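Local coordinates for binary enterotoxin of Clostridium perfringens component a (Clostridium perfringens, PDB 5WTZ), which transfers ADP-ribose from NAD+ to actin, probably as the enzymatic component of an iota-like binary enterotoxin, at residues D6-P9 / M10-K14; K60-L63 / D64-G68; E70-N73 / E74-K77; N124-A127 / K128-D132; V196-G200 / K201-K205. One frame throughout, in Å; residues are numbered along the deposited sequence.

Contact 1 (D6-P9 / M10-K14); sequences DNRP and MDFAK
Leaving helix 3-7, the backbone runs extended through R8 and P9 and then bends at M10, which brings the ring of F12 against both of them. An Asx turn at D11 follows this bend in the loop ahead of helix 16-31. The pyrrolidine ring of P9 crosses the phenyl group of F12 at about a right angle, with P9 CG 3.7 Å from F12 CD1 and P9 CD 3.7 Å from F12 CE1. R8 reaches the far end of the same ring, where its CD lies 3.7 Å from F12 CZ; this aliphatic stem also crosses F12 at about a right angle. With R8 CG held between the backbone N and the carbonyl carbon (chi1 76°), the chain then runs extended to NE and carries the guanidinium past the ring. There NH1 donates in the guanidinium plane to P9 O over 2.9 Å, and the same nitrogen also serves P91 O. F12 meets W22 of helix 16-31 as well, its plane at about 45° to the indole. It also touches L92 of strand 92-98, so the loop packs on both elements. D11 OD2 is hydrogen-bonded to H159 NE2, while D11 OD1 takes a hydrogen bond from Y95 OH and, 2.9 Å away and from above the carboxylate plane, another from A13 N.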
loop_
_atom_site.group_PDB
_atom_site.type_symbol
_atom_site.label_atom_id
_atom_site.label_comp_id
_atom_site.label_asym_id
_atom_site.label_seq_id
_atom_site.Cartn_x
_atom_site.Cartn_y
_atom_site.Cartn_z
ATOM N N ASP A 6 -25.366 -6.155 20.124
ATOM C CA ASP A 6 -24.791 -6.834 21.282
ATOM C C ASP A 6 -24.896 -8.353 21.186
ATOM O O ASP A 6 -24.010 -9.071 21.644
ATOM C CB ASP A 6 -25.467 -6.355 22.571
ATOM C CG ASP A 6 -25.070 -4.940 22.949
ATOM O OD1 ASP A 6 -23.991 -4.491 22.513
ATOM O OD2 ASP A 6 -25.830 -4.280 23.691
ATOM N N ASN A 7 -25.974 -8.842 20.576
ATOM C CA ASN A 7 -26.234 -10.279 20.547
ATOM C C ASN A 7 -25.763 -10.982 19.266
ATOM O O ASN A 7 -25.860 -12.207 19.146
ATOM C CB ASN A 7 -27.730 -10.536 20.754
ATOM C CG ASN A 7 -28.214 -10.105 22.135
ATOM O OD1 ASN A 7 -27.420 -9.933 23.065
ATOM N ND2 ASN A 7 -29.524 -9.933 22.273
ATOM N N ARG A 8 -25.248 -10.220 18.309
ATOM C CA ARG A 8 -24.793 -10.824 17.058
ATOM C C ARG A 8 -23.516 -11.628 17.285
ATOM O O ARG A 8 -22.726 -11.310 18.176
ATOM C CB ARG A 8 -24.562 -9.759 15.981
ATOM C CG ARG A 8 -23.287 -8.945 16.135
ATOM C CD ARG A 8 -22.780 -8.515 14.772
ATOM N NE ARG A 8 -21.803 -7.440 14.857
ATOM C CZ ARG A 8 -20.489 -7.634 14.931
ATOM N NH1 ARG A 8 -19.993 -8.866 14.945
ATOM N NH2 ARG A 8 -19.673 -6.594 14.996
ATOM N N PRO A 9 -23.320 -12.690 16.489
ATOM C CA PRO A 9 -22.053 -13.426 16.550
ATOM C C PRO A 9 -20.892 -12.596 16.024
ATOM O O PRO A 9 -21.093 -11.513 15.477
ATOM C CB PRO A 9 -22.305 -14.635 15.646
ATOM C CG PRO A 9 -23.360 -14.167 14.690
ATOM C CD PRO A 9 -24.253 -13.284 15.517
ATOM N N MET A 10 -19.680 -13.107 16.199
ATOM C CA MET A 10 -18.504 -12.476 15.635
ATOM C C MET A 10 -18.475 -12.755 14.133
ATOM O O MET A 10 -18.103 -11.894 13.327
ATOM C CB MET A 10 -17.247 -13.003 16.326
ATOM C CG MET A 10 -15.982 -12.250 16.012
ATOM S SD MET A 10 -14.575 -12.917 16.934
ATOM C CE MET A 10 -14.908 -12.264 18.569
ATOM N N ASP A 11 -18.899 -13.969 13.782
ATOM C CA ASP A 11 -18.882 -14.481 12.411
ATOM C C ASP A 11 -20.266 -15.019 12.018
ATOM O O ASP A 11 -20.697 -16.055 12.528
ATOM C CB ASP A 11 -17.820 -15.579 12.291
ATOM C CG ASP A 11 -17.456 -15.911 10.856
ATOM O OD1 ASP A 11 -18.242 -15.602 9.929
ATOM O OD2 ASP A 11 -16.367 -16.492 10.653
ATOM N N PHE A 12 -20.958 -14.317 11.116
ATOM C CA PHE A 12 -22.294 -14.729 10.662
ATOM C C PHE A 12 -22.238 -16.014 9.843
ATOM O O PHE A 12 -23.262 -16.663 9.626
ATOM C CB PHE A 12 -22.966 -13.621 9.839
ATOM C CG PHE A 12 -23.574 -12.539 10.677
ATOM C CD1 PHE A 12 -24.669 -12.802 11.480
ATOM C CD2 PHE A 12 -23.037 -11.263 10.681
ATOM C CE1 PHE A 12 -25.226 -11.807 12.266
ATOM C CE2 PHE A 12 -23.586 -10.266 11.462
ATOM C CZ PHE A 12 -24.682 -10.535 12.254
ATOM N N ALA A 13 -21.032 -16.366 9.406
ATOM C CA ALA A 13 -20.756 -17.612 8.701
ATOM C C ALA A 13 -21.697 -17.814 7.507
ATOM O O ALA A 13 -21.328 -17.527 6.375
ATOM C CB ALA A 13 -20.843 -18.782 9.659
ATOM N N LYS A 14 -22.909 -18.295 7.766
ATOM C CA LYS A 14 -23.874 -18.546 6.691
ATOM C C LYS A 14 -25.274 -18.044 7.046
ATOM O O LYS A 14 -26.213 -18.134 6.244
ATOM C CB LYS A 14 -23.910 -20.035 6.364
ATOM C CG LYS A 14 -22.572 -20.569 5.884
ATOM C CD LYS A 14 -22.705 -21.971 5.329
ATOM C CE LYS A 14 -21.474 -22.363 4.527
ATOM N NZ LYS A 14 -21.527 -23.797 4.133
#

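Contact 2 (K60-L63 / D64-G68); sequences KFAL and DNYEG
The methyl group of A62 sits over one face of the Y66 ring in a CH-pi contact, its CB 3.6 Å from the ring centroid and 26° off the normal. The two residues are brought together by a type I beta turn from L63 to Y66, just beyond helix 36-61. The methyl is displaced toward the root of the ring: CB of A62 is 3.3 Å from CG of Y66 and 3.4 Å from its CD2. CG of Y66 stands anti to the backbone N (chi1 170°), which turns the ring's face to A62 while the phenol end leads away from the turn. The turn is closed by Y66 N, which donates to L63 O over 3.2 Å. That carbonyl also lies 3.2 Å from Y66 CB.

In the next shell, Y66 OH is hydrogen-bonded to E404, and the ring packs on Y55 and K58 of helix 36-61. D64 OD1 accepts from N348 ND2, and L63 packs on N349, A354 and L407, so the turn fits against the part of the chain that carries the NAD site. A second-shell link to that site comes at F61, whose carbonyl accepts from NH2 of R300, a nucleotide-binding residue. Across the Y66 ring from A62, the backbone N of G68 lies 3.9 Å above the plane, offset toward the rim.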
loop_
_atom_site.group_PDB
_atom_site.type_symbol
_atom_site.label_atom_id
_atom_site.label_comp_id
_atom_site.label_asym_id
_atom_site.label_seq_id
_atom_site.Cartn_x
_atom_site.Cartn_y
_atom_site.Cartn_z
ATOM N N LYS A 60 -3.992 10.488 -4.598
ATOM C CA LYS A 60 -2.994 10.443 -3.541
ATOM C C LYS A 60 -1.570 10.369 -4.092
ATOM O O LYS A 60 -0.630 10.769 -3.411
ATOM C CB LYS A 60 -3.269 9.277 -2.588
ATOM C CG LYS A 60 -3.101 7.886 -3.136
ATOM C CD LYS A 60 -3.731 6.932 -2.129
ATOM C CE LYS A 60 -3.339 5.490 -2.327
ATOM N NZ LYS A 60 -4.124 4.650 -1.361
ATOM N N PHE A 61 -1.407 9.896 -5.325
ATOM C CA PHE A 61 -0.067 9.862 -5.923
ATOM C C PHE A 61 0.239 11.069 -6.825
ATOM O O PHE A 61 1.346 11.190 -7.349
ATOM C CB PHE A 61 0.119 8.575 -6.711
ATOM C CG PHE A 61 0.271 7.357 -5.847
ATOM C CD1 PHE A 61 1.407 7.186 -5.074
ATOM C CD2 PHE A 61 -0.729 6.392 -5.801
ATOM C CE1 PHE A 61 1.562 6.067 -4.261
ATOM C CE2 PHE A 61 -0.580 5.265 -4.990
ATOM C CZ PHE A 61 0.572 5.110 -4.224
ATOM N N ALA A 62 -0.735 11.955 -7.006
ATOM C CA ALA A 62 -0.578 13.114 -7.886
ATOM C C ALA A 62 0.397 14.161 -7.355
ATOM O O ALA A 62 0.797 14.154 -6.174
ATOM C CB ALA A 62 -1.930 13.769 -8.135
ATOM N N LEU A 63 0.748 15.097 -8.235
ATOM C CA LEU A 63 1.500 16.273 -7.850
ATOM C C LEU A 63 0.654 17.139 -6.933
ATOM O O LEU A 63 -0.565 16.998 -6.895
ATOM C CB LEU A 63 1.935 17.076 -9.074
ATOM C CG LEU A 63 2.985 16.420 -9.965
ATOM C CD1 LEU A 63 2.952 17.069 -11.337
ATOM C CD2 LEU A 63 4.355 16.576 -9.325
ATOM N N ASP A 64 1.306 18.048 -6.219
ATOM C CA ASP A 64 0.658 18.822 -5.158
ATOM C C ASP A 64 -0.517 19.686 -5.595
ATOM O O ASP A 64 -1.503 19.782 -4.867
ATOM C CB ASP A 64 1.691 19.704 -4.456
ATOM C CG ASP A 64 2.663 18.896 -3.622
ATOM O OD1 ASP A 64 2.754 17.666 -3.838
ATOM O OD2 ASP A 64 3.323 19.485 -2.741
ATOM N N ASN A 65 -0.426 20.324 -6.759
ATOM C CA ASN A 65 -1.497 21.219 -7.176
ATOM C C ASN A 65 -2.293 20.633 -8.321
ATOM O O ASN A 65 -2.835 21.339 -9.168
ATOM C CB ASN A 65 -0.956 22.599 -7.542
ATOM C CG ASN A 65 -0.360 23.313 -6.348
ATOM O OD1 ASN A 65 0.699 23.933 -6.443
ATOM N ND2 ASN A 65 -1.004 23.163 -5.193
ATOM N N TYR A 66 -2.333 19.310 -8.327
ATOM C CA TYR A 66 -3.304 18.545 -9.081
ATOM C C TYR A 66 -4.664 18.763 -8.434
ATOM O O TYR A 66 -4.861 18.392 -7.274
ATOM C CB TYR A 66 -2.893 17.077 -9.060
ATOM C CG TYR A 66 -3.873 16.066 -9.579
ATOM C CD1 TYR A 66 -3.812 15.633 -10.893
ATOM C CD2 TYR A 66 -4.805 15.473 -8.732
ATOM C CE1 TYR A 66 -4.679 14.672 -11.364
ATOM C CE2 TYR A 66 -5.674 14.499 -9.193
ATOM C CZ TYR A 66 -5.607 14.105 -10.510
ATOM O OH TYR A 66 -6.470 13.143 -10.983
ATOM N N GLU A 67 -5.599 19.380 -9.150
ATOM C CA GLU A 67 -6.889 19.662 -8.528
ATOM C C GLU A 67 -7.929 18.596 -8.861
ATOM O O GLU A 67 -8.934 18.473 -8.161
ATOM C CB GLU A 67 -7.413 21.044 -8.919
ATOM C CG GLU A 67 -8.104 21.735 -7.745
ATOM C CD GLU A 67 -8.926 22.939 -8.148
ATOM O OE1 GLU A 67 -8.783 23.407 -9.298
ATOM O OE2 GLU A 67 -9.724 23.414 -7.312
ATOM N N GLY A 68 -7.679 17.828 -9.919
ATOM C CA GLY A 68 -8.460 16.632 -10.196
ATOM C C GLY A 68 -9.913 16.885 -10.544
ATOM O O GLY A 68 -10.229 17.811 -11.289
#

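Contact 3 (E70-N73 / E74-K77); sequences ETLN and EDLK
L72 O accepts from L76 N over 2.8 Å, the shortest hydrogen bond between 70-73 and 74-77. It is one of four successive i to i+4 bonds of the alpha-helix 70-83, the others joining E74 N to E70 O, D75 N to T71 O and K77 N to N73 O. On the outer side of the helix the carboxylates of E70 and E74 converge, with E70 OE1 3.5 Å from E74 OE2 and their planes 41° apart. This pairing of like charges is probably unfavourable, although E70 OE2 receives N73 ND2 over 3.1 Å from well above its carboxylate plane. D75 runs alongside T71, pointing the same way, and T71 CG2 lies 3.7 Å from D75 OD2. The same oxygen touches L72 CD2 at 3.4 Å. CG of D75 is anti to its own carbonyl carbon (chi1 -67°), which turns the carboxylate back along the helix and leaves OD2 3.0 Å from T71 O. These are two acceptors with no bond between them; the carboxylate is held through OD1, by S41 and N44 of helix 36-61, on which L72 and L76 also pack through Y55. N73 is gripped at both ends of its amide: OD1 accepts from Y55 OH and K59 NZ, while ND2, with E70 OE2 only 3° out of the amide plane, also donates to E67 O.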
loop_
_atom_site.group_PDB
_atom_site.type_symbol
_atom_site.label_atom_id
_atom_site.label_comp_id
_atom_site.label_asym_id
_atom_site.label_seq_id
_atom_site.Cartn_x
_atom_site.Cartn_y
_atom_site.Cartn_z
ATOM N N GLU A 70 -13.616 17.562 -8.941
ATOM C CA GLU A 70 -14.138 18.067 -7.672
ATOM C C GLU A 70 -15.205 17.185 -7.045
ATOM O O GLU A 70 -15.252 17.041 -5.828
ATOM C CB GLU A 70 -14.680 19.486 -7.853
ATOM C CG GLU A 70 -13.656 20.555 -7.499
ATOM C CD GLU A 70 -13.020 20.322 -6.130
ATOM O OE1 GLU A 70 -13.761 20.242 -5.125
ATOM O OE2 GLU A 70 -11.779 20.214 -6.057
ATOM N N THR A 71 -16.047 16.592 -7.878
ATOM C CA THR A 71 -17.096 15.690 -7.421
ATOM C C THR A 71 -16.534 14.465 -6.720
ATOM O O THR A 71 -17.041 14.033 -5.686
ATOM C CB THR A 71 -17.948 15.234 -8.600
ATOM O OG1 THR A 71 -18.459 16.390 -9.276
ATOM C CG2 THR A 71 -19.098 14.338 -8.133
ATOM N N LEU A 72 -15.474 13.909 -7.288
ATOM C CA LEU A 72 -14.872 12.706 -6.745
ATOM C C LEU A 72 -14.096 13.018 -5.469
ATOM O O LEU A 72 -13.977 12.177 -4.582
ATOM C CB LEU A 72 -13.969 12.056 -7.786
ATOM C CG LEU A 72 -14.752 11.360 -8.899
ATOM C CD1 LEU A 72 -13.799 10.655 -9.855
ATOM C CD2 LEU A 72 -15.756 10.378 -8.302
ATOM N N ASN A 73 -13.590 14.242 -5.380
ATOM C CA ASN A 73 -12.975 14.717 -4.152
ATOM C C ASN A 73 -13.993 14.691 -3.021
ATOM O O ASN A 73 -13.727 14.139 -1.955
ATOM C CB ASN A 73 -12.412 16.122 -4.347
ATOM C CG ASN A 73 -11.152 16.128 -5.191
ATOM O OD1 ASN A 73 -10.463 15.119 -5.298
ATOM N ND2 ASN A 73 -10.851 17.265 -5.803
ATOM N N GLU A 74 -15.170 15.265 -3.267
ATOM C CA GLU A 74 -16.244 15.271 -2.271
ATOM C C GLU A 74 -16.668 13.851 -1.927
ATOM O O GLU A 74 -16.865 13.516 -0.758
ATOM C CB GLU A 74 -17.458 16.074 -2.761
ATOM C CG GLU A 74 -17.137 17.495 -3.203
ATOM C CD GLU A 74 -16.416 18.296 -2.132
ATOM O OE1 GLU A 74 -17.008 18.527 -1.055
ATOM O OE2 GLU A 74 -15.250 18.689 -2.366
ATOM N N ASP A 75 -16.807 13.017 -2.950
ATOM C CA ASP A 75 -17.100 11.609 -2.738
ATOM C C ASP A 75 -16.085 10.950 -1.800
ATOM O O ASP A 75 -16.468 10.271 -0.839
ATOM C CB ASP A 75 -17.152 10.879 -4.075
ATOM C CG ASP A 75 -18.329 11.323 -4.916
ATOM O OD1 ASP A 75 -19.371 11.655 -4.318
ATOM O OD2 ASP A 75 -18.217 11.350 -6.160
ATOM N N LEU A 76 -14.800 11.164 -2.062
ATOM C CA LEU A 76 -13.764 10.592 -1.210
ATOM C C LEU A 76 -13.925 11.065 0.240
ATOM O O LEU A 76 -13.867 10.261 1.168
ATOM C CB LEU A 76 -12.371 10.942 -1.738
ATOM C CG LEU A 76 -11.950 10.240 -3.032
ATOM C CD1 LEU A 76 -10.520 10.573 -3.382
ATOM C CD2 LEU A 76 -12.132 8.739 -2.922
ATOM N N LYS A 77 -14.149 12.364 0.426
ATOM C CA LYS A 77 -14.313 12.923 1.765
ATOM C C LYS A 77 -15.577 12.400 2.447
ATOM O O LYS A 77 -15.542 11.983 3.604
ATOM C CB LYS A 77 -14.354 14.456 1.709
ATOM C CG LYS A 77 -13.135 15.111 1.062
ATOM C CD LYS A 77 -13.404 16.588 0.752
ATOM C CE LYS A 77 -12.249 17.241 -0.008
ATOM N NZ LYS A 77 -11.082 17.546 0.868
#

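Contact 4 (N124-A127 / K128-D132); sequences NNFA and KKISD
I130 lays its CG2 methyl over one face of the F126 ring, one helical turn away, in a CH-pi contact. The methyl lies 3.8 Å from the ring centroid and 19° off the normal, nearest to CE1 and CZ at 3.6 Å each. F126 swings CG anti to its backbone N (chi1 -174°), which sends the ring along the helix toward I130. On I130 it is CG2 that lies beside the backbone N, facing the ring, while CG1 takes the place between N and the carbonyl carbon and rests 3.4 Å from F126 O. The backbone carries i to i+4 bonds: I130 N to F126 O and K129 N to N125 O, each 3.0 Å. S131 N bonds to K128 O and only weakly to A127 O. The S131 hydroxyl stands close to the A127 carbonyl, OG 2.9 Å from A127 O. The end of K129 leads away from 124-127, and its NZ bonds to the carbonyls of D396 and F103. Helix 120-130 lies against strand 187-198, with F126 and I130 both packed on L193 and I130 also on A190, while F105 from a loop meets the F126 ring edge-to-face.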
loop_
_atom_site.group_PDB
_atom_site.type_symbol
_atom_site.label_atom_id
_atom_site.label_comp_id
_atom_site.label_asym_id
_atom_site.label_seq_id
_atom_site.Cartn_x
_atom_site.Cartn_y
_atom_site.Cartn_z
ATOM N N ASN A 124 1.441 -24.237 -2.190
ATOM C CA ASN A 124 2.610 -24.143 -1.318
ATOM C C ASN A 124 3.412 -22.893 -1.630
ATOM O O ASN A 124 3.926 -22.243 -0.732
ATOM C CB ASN A 124 3.499 -25.377 -1.436
ATOM C CG ASN A 124 3.058 -26.492 -0.517
ATOM O OD1 ASN A 124 2.469 -26.246 0.537
ATOM N ND2 ASN A 124 3.312 -27.728 -0.923
ATOM N N ASN A 125 3.515 -22.554 -2.908
ATOM C CA ASN A 125 4.175 -21.319 -3.289
ATOM C C ASN A 125 3.377 -20.117 -2.803
ATOM O O ASN A 125 3.944 -19.101 -2.391
ATOM C CB ASN A 125 4.380 -21.258 -4.807
ATOM C CG ASN A 125 5.436 -22.242 -5.293
ATOM O OD1 ASN A 125 6.326 -22.636 -4.542
ATOM N ND2 ASN A 125 5.351 -22.622 -6.555
ATOM N N PHE A 126 2.058 -20.248 -2.838
ATOM C CA PHE A 126 1.155 -19.191 -2.400
ATOM C C PHE A 126 1.334 -18.954 -0.906
ATOM O O PHE A 126 1.377 -17.809 -0.463
ATOM C CB PHE A 126 -0.296 -19.555 -2.735
ATOM C CG PHE A 126 -1.303 -18.461 -2.450
ATOM C CD1 PHE A 126 -1.258 -17.246 -3.121
ATOM C CD2 PHE A 126 -2.339 -18.685 -1.549
ATOM C CE1 PHE A 126 -2.215 -16.248 -2.867
ATOM C CE2 PHE A 126 -3.286 -17.696 -1.277
ATOM C CZ PHE A 126 -3.239 -16.484 -1.956
ATOM N N ALA A 127 1.473 -20.031 -0.142
ATOM C CA ALA A 127 1.741 -19.930 1.295
ATOM C C ALA A 127 2.972 -19.068 1.588
ATOM O O ALA A 127 2.953 -18.234 2.493
ATOM C CB ALA A 127 1.909 -21.315 1.906
ATOM N N LYS A 128 4.038 -19.257 0.816
ATOM C CA LYS A 128 5.243 -18.488 1.035
ATOM C C LYS A 128 5.014 -17.029 0.633
ATOM O O LYS A 128 5.397 -16.103 1.368
ATOM C CB LYS A 128 6.415 -19.094 0.257
ATOM C CG LYS A 128 6.855 -20.455 0.777
ATOM C CD LYS A 128 8.014 -21.030 -0.034
ATOM C CE LYS A 128 8.444 -22.403 0.488
ATOM N NZ LYS A 128 8.976 -22.351 1.885
ATOM N N LYS A 129 4.368 -16.830 -0.515
ATOM C CA LYS A 129 4.168 -15.496 -1.066
ATOM C C LYS A 129 3.335 -14.592 -0.141
ATOM O O LYS A 129 3.654 -13.412 0.005
ATOM C CB LYS A 129 3.511 -15.580 -2.446
ATOM C CG LYS A 129 3.247 -14.221 -3.092
ATOM C CD LYS A 129 4.535 -13.404 -3.244
ATOM C CE LYS A 129 4.256 -11.994 -3.810
ATOM N NZ LYS A 129 3.376 -11.147 -2.950
ATOM N N ILE A 130 2.301 -15.142 0.501
ATOM C CA ILE A 130 1.449 -14.327 1.380
ATOM C C ILE A 130 1.998 -14.117 2.803
ATOM O O ILE A 130 1.476 -13.283 3.558
ATOM C CB ILE A 130 0.024 -14.928 1.500
ATOM C CG1 ILE A 130 0.052 -16.285 2.216
ATOM C CG2 ILE A 130 -0.654 -15.005 0.112
ATOM C CD1 ILE A 130 -1.356 -16.847 2.532
ATOM N N SER A 131 3.037 -14.863 3.174
ATOM C CA SER A 131 3.716 -14.671 4.457
ATOM C C SER A 131 4.572 -13.396 4.491
ATOM O O SER A 131 5.021 -12.903 3.452
ATOM C CB SER A 131 4.603 -15.874 4.788
ATOM O OG SER A 131 3.841 -17.067 4.951
ATOM N N ASP A 132 4.771 -12.871 5.700
ATOM C CA ASP A 132 5.690 -11.751 5.945
ATOM C C ASP A 132 5.347 -10.558 5.087
ATOM O O ASP A 132 6.239 -9.876 4.608
ATOM C CB ASP A 132 7.137 -12.170 5.674
ATOM C CG ASP A 132 7.575 -13.325 6.546
ATOM O OD1 ASP A 132 7.292 -13.279 7.764
ATOM O OD2 ASP A 132 8.173 -14.286 6.008
#

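Contact 5 (V196-G200 / K201-K205); sequences VTIKG and KQYAK
A tight beta hairpin joins strand 187-198 to strand 201-211, and here two hydrogen-bonded pairs lie on either side of the T197-Q202 pair. V196 and Y203 form one of these antiparallel pairs, with V196 N to Y203 O at 3.0 Å and Y203 N to V196 O at 2.8 Å. I198 and K201 form the one next to the turn, I198 N reaching K201 O over 2.8 Å. The returning bond, K201 N to I198 O at 3.1 Å, closes the type I' turn through K199 and G200. Both turn residues have positive phi, which suits glycine at the second. On the sheet face shared by V196, I198, K201 and Y203, the tyrosine ring lies along the first strand. Its CE1 packs 3.9 Å from I198 CB, and I198 O comes to the ring edge in plane. A water ties these together, donating to I198 O and hydrogen-bonded to Y203 OH 2.6 Å away; that hydroxyl is also bonded to S152 N. Further along, K205 crosses V196 at about a right angle, its CB 3.7 Å from V196 CG1, before extending away. On the other face T197 and Q202 form the non-hydrogen-bonded pair. A second water bonds T197 OG1 and, weakly, Q202 NE2, while Q202 OE1 takes the backbone N of I118.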
loop_
_atom_site.group_PDB
_atom_site.type_symbol
_atom_site.label_atom_id
_atom_site.label_comp_id
_atom_site.label_asym_id
_atom_site.label_seq_id
_atom_site.Cartn_x
_atom_site.Cartn_y
_atom_site.Cartn_z
ATOM N N VAL A 196 -10.769 -24.691 0.894
ATOM C CA VAL A 196 -12.176 -24.782 1.250
ATOM C C VAL A 196 -12.947 -25.177 0.004
ATOM O O VAL A 196 -12.682 -24.671 -1.089
ATOM C CB VAL A 196 -12.732 -23.445 1.844
ATOM C CG1 VAL A 196 -12.654 -22.295 0.836
ATOM C CG2 VAL A 196 -14.157 -23.620 2.335
ATOM N N THR A 197 -13.877 -26.109 0.166
ATOM C CA THR A 197 -14.702 -26.545 -0.946
ATOM C C THR A 197 -16.042 -25.850 -0.871
ATOM O O THR A 197 -16.752 -25.958 0.127
ATOM C CB THR A 197 -14.883 -28.062 -0.941
ATOM O OG1 THR A 197 -13.589 -28.671 -1.012
ATOM C CG2 THR A 197 -15.728 -28.517 -2.147
ATOM N N ILE A 198 -16.376 -25.117 -1.924
ATOM C CA ILE A 198 -17.673 -24.458 -2.017
ATOM C C ILE A 198 -18.373 -24.862 -3.317
ATOM O O ILE A 198 -17.825 -24.684 -4.392
ATOM C CB ILE A 198 -17.514 -22.924 -1.936
ATOM C CG1 ILE A 198 -16.930 -22.536 -0.577
ATOM C CG2 ILE A 198 -18.854 -22.232 -2.178
ATOM C CD1 ILE A 198 -16.542 -21.084 -0.473
ATOM N N LYS A 199 -19.567 -25.441 -3.211
ATOM C CA LYS A 199 -20.281 -25.959 -4.380
ATOM C C LYS A 199 -19.400 -26.883 -5.227
ATOM O O LYS A 199 -19.347 -26.754 -6.450
ATOM C CB LYS A 199 -20.806 -24.809 -5.243
ATOM C CG LYS A 199 -21.858 -23.931 -4.575
ATOM C CD LYS A 199 -23.168 -24.682 -4.401
ATOM C CE LYS A 199 -24.280 -23.754 -3.928
ATOM N NZ LYS A 199 -25.539 -24.476 -3.614
ATOM N N GLY A 200 -18.681 -27.787 -4.566
ATOM C CA GLY A 200 -17.924 -28.819 -5.257
ATOM C C GLY A 200 -16.563 -28.371 -5.754
ATOM O O GLY A 200 -15.797 -29.169 -6.294
ATOM N N LYS A 201 -16.263 -27.090 -5.568
ATOM C CA LYS A 201 -15.033 -26.500 -6.080
ATOM C C LYS A 201 -14.110 -26.023 -4.964
ATOM O O LYS A 201 -14.554 -25.426 -3.978
ATOM C CB LYS A 201 -15.367 -25.334 -7.018
ATOM C CG LYS A 201 -14.177 -24.580 -7.568
ATOM C CD LYS A 201 -14.667 -23.545 -8.579
ATOM C CE LYS A 201 -13.546 -22.669 -9.086
ATOM N NZ LYS A 201 -12.443 -23.478 -9.672
ATOM N N GLN A 202 -12.821 -26.280 -5.127
ATOM C CA GLN A 202 -11.841 -25.851 -4.135
ATOM C C GLN A 202 -11.345 -24.427 -4.365
ATOM O O GLN A 202 -11.046 -24.028 -5.488
ATOM C CB GLN A 202 -10.647 -26.806 -4.115
ATOM C CG GLN A 202 -10.982 -28.175 -3.553
ATOM C CD GLN A 202 -9.765 -29.078 -3.424
ATOM O OE1 GLN A 202 -8.650 -28.694 -3.788
ATOM N NE2 GLN A 202 -9.979 -30.290 -2.909
ATOM N N TYR A 203 -11.243 -23.678 -3.275
ATOM C CA TYR A 203 -10.691 -22.342 -3.303
ATOM C C TYR A 203 -9.610 -22.250 -2.244
ATOM O O TYR A 203 -9.672 -22.944 -1.232
ATOM C CB TYR A 203 -11.772 -21.291 -3.044
ATOM C CG TYR A 203 -12.901 -21.267 -4.051
ATOM C CD1 TYR A 203 -13.991 -22.134 -3.929
ATOM C CD2 TYR A 203 -12.889 -20.368 -5.119
ATOM C CE1 TYR A 203 -15.041 -22.111 -4.850
ATOM C CE2 TYR A 203 -13.930 -20.343 -6.043
ATOM C CZ TYR A 203 -15.002 -21.215 -5.902
ATOM O OH TYR A 203 -16.040 -21.196 -6.809
ATOM N N ALA A 204 -8.622 -21.394 -2.471
ATOM C CA ALA A 204 -7.642 -21.088 -1.443
ATOM C C ALA A 204 -8.251 -20.089 -0.459
ATOM O O ALA A 204 -8.535 -18.945 -0.826
ATOM C CB ALA A 204 -6.362 -20.533 -2.064
ATOM N N LYS A 205 -8.484 -20.529 0.774
ATOM C CA LYS A 205 -9.058 -19.656 1.786
ATOM C C LYS A 205 -7.958 -18.956 2.592
ATOM O O LYS A 205 -7.209 -19.585 3.345
ATOM C CB LYS A 205 -9.983 -20.444 2.703
ATOM C CG LYS A 205 -10.663 -19.624 3.778
ATOM C CD LYS A 205 -11.400 -20.537 4.727
ATOM C CE LYS A 205 -11.712 -19.851 6.038
ATOM N NZ LYS A 205 -12.294 -20.812 7.020
HETATM O O HOH W 1 -13.238 -30.636 -2.498
HETATM O O HOH W 2 -18.058 -22.888 -6.530
#

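The five contacts follow one another along the N-terminal half of the chain. Contact 2 spans the end region of helix 36-61 and the following loop, contact 3 lies in helix 70-83; with centres 13 Å apart, they touch where loop meets helix. Contacts 4 and 5, 19 Å between centres, meet where F126 packs on A204, helix 120-130 lying against the five-stranded mixed sheet that holds the hairpin. Contact 1 comes within about 7 Å of contact 5 at the nearest atoms, beside edge strand 92-98 of that sheet. Contacts 2 and 4 lie on opposite sides of the chain's centre. Contact 2 approaches the NAD site in the second ADP-ribosyltransferase-like region; the others lie away from it.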